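Long-range contact in nucleoside phosphorylase, putative (Trypanosoma brucei, PDB 3BJE), which phosphorolytically cleaves uridine, working as a homodimeric uridine phosphorylase of the nucleoside phosphorylase superfamily: residues I58-R68 and A79-V90. Residues are numbered along the deposited sequence; the frame is centred on the assembly and turned at random. Where two conformers were deposited one is given.
Sequences ISGYFDKDSIR and ATGTYKGTPVTV
The segment that follows helix 54-59 packs against the beta hairpin of strands 76-83 and 86-92, with Phe-62 as the apolar wedge and Asp-63 as the polar clasp. The Phe-62 ring lies between Ser-59 and the hairpin: Ser-59 CA sits over the centre of one face, Ala-79 O meets its edge, and CZ comes 3.9 Å from Val-90 CG1. Ile-58 extends this core, its CD1 3.7 Å from Val-90 CG2. Gly-81, having no side chain, lets Phe-62 CD2 and Ser-66 OG close in on the strand. The hairpin closes in a type I' turn, Tyr-83 to Thr-86, which Asp-63 grips with both oxygens. Asp-63 OD1 takes Lys-84 N on its syn lone pair (2.9 Å). Asp-63 OD2 accepts Gly-85 N syn and Thr-82 OG1 on the anti side (2.7 Å); a short acidic side chain can serve all three donors. Asp-63 N bonds to Thr-82 O at 2.7 Å. Ser-66 OG, set between its backbone N and carbonyl carbon (chi1 68°), donates a hydrogen bond to Asp-63 O and accepts one from Thr-82 N. Farther along, Arg-68 N binds Thr-80 O at 2.9 Å, and a water bridges Arg-68 NE to Gly-81 O, while Arg-68 NH1 bonds to Asp-40 O.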
# COMPACT_ATOMS: atom_id res chain seq x y z
N ILE A 58 -2.05 -8.30 -20.49
CA ILE A 58 -1.37 -7.27 -21.26
C ILE A 58 -0.25 -7.86 -22.13
O ILE A 58 -0.13 -7.52 -23.30
CB ILE A 58 -0.82 -6.16 -20.35
CG1 ILE A 58 -1.99 -5.39 -19.76
CG2 ILE A 58 0.09 -5.22 -21.14
CD1 ILE A 58 -1.59 -4.34 -18.73
N SER A 59 0.56 -8.75 -21.58
CA SER A 59 1.71 -9.24 -22.34
C SER A 59 1.27 -10.07 -23.53
O SER A 59 2.01 -10.21 -24.50
CB SER A 59 2.69 -10.03 -21.47
OG SER A 59 2.13 -11.24 -21.04
N GLY A 60 0.05 -10.60 -23.46
CA GLY A 60 -0.54 -11.32 -24.59
C GLY A 60 -0.74 -10.45 -25.82
O GLY A 60 -0.86 -10.97 -26.92
N TYR A 61 -0.77 -9.14 -25.62
CA TYR A 61 -0.90 -8.18 -26.73
C TYR A 61 0.45 -7.74 -27.29
O TYR A 61 0.49 -7.06 -28.31
CB TYR A 61 -1.68 -6.93 -26.28
CG TYR A 61 -3.15 -7.20 -26.06
CD1 TYR A 61 -3.61 -7.65 -24.83
CD2 TYR A 61 -4.07 -7.02 -27.08
CE1 TYR A 61 -4.95 -7.91 -24.62
CE2 TYR A 61 -5.43 -7.28 -26.88
CZ TYR A 61 -5.86 -7.72 -25.65
OH TYR A 61 -7.20 -7.99 -25.44
N PHE A 62 1.55 -8.12 -26.64
CA PHE A 62 2.87 -7.83 -27.18
C PHE A 62 3.06 -8.61 -28.48
O PHE A 62 2.42 -9.64 -28.71
CB PHE A 62 3.99 -8.21 -26.20
CG PHE A 62 4.02 -7.37 -24.92
CD1 PHE A 62 3.22 -6.25 -24.75
CD2 PHE A 62 4.91 -7.72 -23.90
CE1 PHE A 62 3.28 -5.51 -23.58
CE2 PHE A 62 4.98 -6.97 -22.74
CZ PHE A 62 4.17 -5.87 -22.58
N ASP A 63 3.95 -8.11 -29.32
CA ASP A 63 4.30 -8.75 -30.57
C ASP A 63 4.68 -10.22 -30.34
O ASP A 63 5.29 -10.55 -29.33
CB ASP A 63 5.47 -8.02 -31.23
CG ASP A 63 5.17 -6.56 -31.54
OD1 ASP A 63 3.99 -6.24 -31.78
OD2 ASP A 63 6.13 -5.76 -31.57
N LYS A 64 4.29 -11.09 -31.28
CA LYS A 64 4.49 -12.53 -31.13
C LYS A 64 5.96 -12.86 -30.84
O LYS A 64 6.86 -12.36 -31.52
CB LYS A 64 3.96 -13.26 -32.37
CG LYS A 64 4.26 -14.77 -32.42
CD LYS A 64 3.53 -15.44 -33.60
CE LYS A 64 4.19 -16.76 -34.06
NZ LYS A 64 5.36 -16.60 -35.00
N ASP A 65 6.17 -13.67 -29.81
CA ASP A 65 7.50 -14.15 -29.39
C ASP A 65 8.47 -13.04 -29.00
O ASP A 65 9.69 -13.24 -29.01
CB ASP A 65 8.10 -15.06 -30.47
CG ASP A 65 7.26 -16.30 -30.72
OD1 ASP A 65 6.65 -16.80 -29.74
OD2 ASP A 65 7.19 -16.75 -31.88
N SER A 66 7.95 -11.87 -28.64
CA SER A 66 8.81 -10.73 -28.31
C SER A 66 9.17 -10.66 -26.83
O SER A 66 10.03 -9.87 -26.47
CB SER A 66 8.13 -9.42 -28.72
OG SER A 66 7.00 -9.14 -27.93
N ILE A 67 8.49 -11.43 -25.98
CA ILE A 67 8.80 -11.40 -24.55
C ILE A 67 10.18 -11.96 -24.32
O ILE A 67 10.45 -13.12 -24.65
CB ILE A 67 7.75 -12.13 -23.71
CG1 ILE A 67 6.40 -11.43 -23.85
CG2 ILE A 67 8.17 -12.16 -22.23
CD1 ILE A 67 5.25 -12.17 -23.23
N ARG A 68 11.07 -11.11 -23.81
CA ARG A 68 12.50 -11.45 -23.68
C ARG A 68 12.98 -11.52 -22.24
O ARG A 68 14.08 -12.00 -21.98
CB ARG A 68 13.36 -10.43 -24.46
CG ARG A 68 13.34 -9.02 -23.89
CD ARG A 68 14.14 -8.06 -24.74
NE ARG A 68 14.19 -6.70 -24.20
CZ ARG A 68 15.03 -6.30 -23.25
NH1 ARG A 68 15.89 -7.16 -22.72
NH2 ARG A 68 15.00 -5.04 -22.83
N ALA A 79 6.99 -8.17 -17.34
CA ALA A 79 7.30 -8.83 -18.61
C ALA A 79 7.67 -7.74 -19.58
O ALA A 79 7.01 -6.70 -19.63
CB ALA A 79 6.10 -9.62 -19.13
N THR A 80 8.70 -7.99 -20.38
CA THR A 80 9.20 -7.03 -21.35
C THR A 80 9.21 -7.66 -22.72
O THR A 80 9.81 -8.71 -22.91
CB THR A 80 10.63 -6.59 -20.97
OG1 THR A 80 10.58 -5.92 -19.70
CG2 THR A 80 11.23 -5.68 -22.05
N GLY A 81 8.51 -7.04 -23.67
CA GLY A 81 8.51 -7.47 -25.06
C GLY A 81 8.50 -6.22 -25.93
O GLY A 81 9.12 -5.22 -25.58
N THR A 82 7.80 -6.30 -27.06
CA THR A 82 7.63 -5.16 -27.95
C THR A 82 6.18 -5.07 -28.36
O THR A 82 5.46 -6.07 -28.31
CB THR A 82 8.52 -5.25 -29.22
OG1 THR A 82 8.18 -6.43 -29.97
CG2 THR A 82 10.02 -5.30 -28.88
N TYR A 83 5.77 -3.86 -28.74
CA TYR A 83 4.45 -3.61 -29.30
C TYR A 83 4.66 -2.78 -30.55
O TYR A 83 5.20 -1.68 -30.46
CB TYR A 83 3.55 -2.85 -28.32
CG TYR A 83 2.15 -2.61 -28.88
CD1 TYR A 83 1.22 -3.65 -28.94
CD2 TYR A 83 1.78 -1.37 -29.37
CE1 TYR A 83 -0.05 -3.44 -29.47
CE2 TYR A 83 0.50 -1.15 -29.91
CZ TYR A 83 -0.40 -2.19 -29.95
OH TYR A 83 -1.66 -1.99 -30.47
N LYS A 84 4.26 -3.33 -31.69
CA LYS A 84 4.50 -2.69 -32.99
C LYS A 84 5.98 -2.35 -33.15
O LYS A 84 6.35 -1.36 -33.77
CB LYS A 84 3.57 -1.49 -33.20
CG LYS A 84 2.11 -1.93 -33.30
CD LYS A 84 1.19 -0.82 -33.74
CE LYS A 84 -0.18 -1.40 -34.15
NZ LYS A 84 -1.24 -0.36 -34.43
N GLY A 85 6.81 -3.22 -32.59
CA GLY A 85 8.25 -3.07 -32.64
C GLY A 85 8.91 -2.22 -31.58
O GLY A 85 10.12 -2.23 -31.48
N THR A 86 8.13 -1.50 -30.78
CA THR A 86 8.69 -0.66 -29.73
C THR A 86 8.75 -1.42 -28.40
O THR A 86 7.77 -2.04 -28.00
CB THR A 86 7.81 0.59 -29.54
OG1 THR A 86 7.84 1.36 -30.75
CG2 THR A 86 8.29 1.44 -28.35
N PRO A 87 9.91 -1.39 -27.72
CA PRO A 87 9.99 -2.05 -26.41
C PRO A 87 9.01 -1.50 -25.40
O PRO A 87 8.86 -0.27 -25.26
CB PRO A 87 11.42 -1.75 -25.96
CG PRO A 87 12.17 -1.58 -27.24
CD PRO A 87 11.21 -0.81 -28.10
N VAL A 88 8.36 -2.42 -24.71
CA VAL A 88 7.45 -2.07 -23.62
C VAL A 88 7.61 -3.09 -22.49
O VAL A 88 7.89 -4.27 -22.73
CB VAL A 88 5.97 -2.02 -24.09
CG1 VAL A 88 5.03 -1.70 -22.90
CG2 VAL A 88 5.79 -1.00 -25.20
N THR A 89 7.47 -2.60 -21.26
CA THR A 89 7.46 -3.45 -20.07
C THR A 89 6.14 -3.23 -19.33
O THR A 89 5.72 -2.09 -19.15
CB THR A 89 8.63 -3.11 -19.10
OG1 THR A 89 9.87 -3.32 -19.76
CG2 THR A 89 8.59 -3.97 -17.82
N VAL A 90 5.48 -4.32 -18.94
CA VAL A 90 4.29 -4.22 -18.05
C VAL A 90 4.75 -4.69 -16.68
O VAL A 90 5.46 -5.70 -16.58
CB VAL A 90 3.06 -5.02 -18.56
CG1 VAL A 90 3.38 -6.49 -18.83
CG2 VAL A 90 1.87 -4.88 -17.58
O HOH W 1 11.99 -5.46 -25.46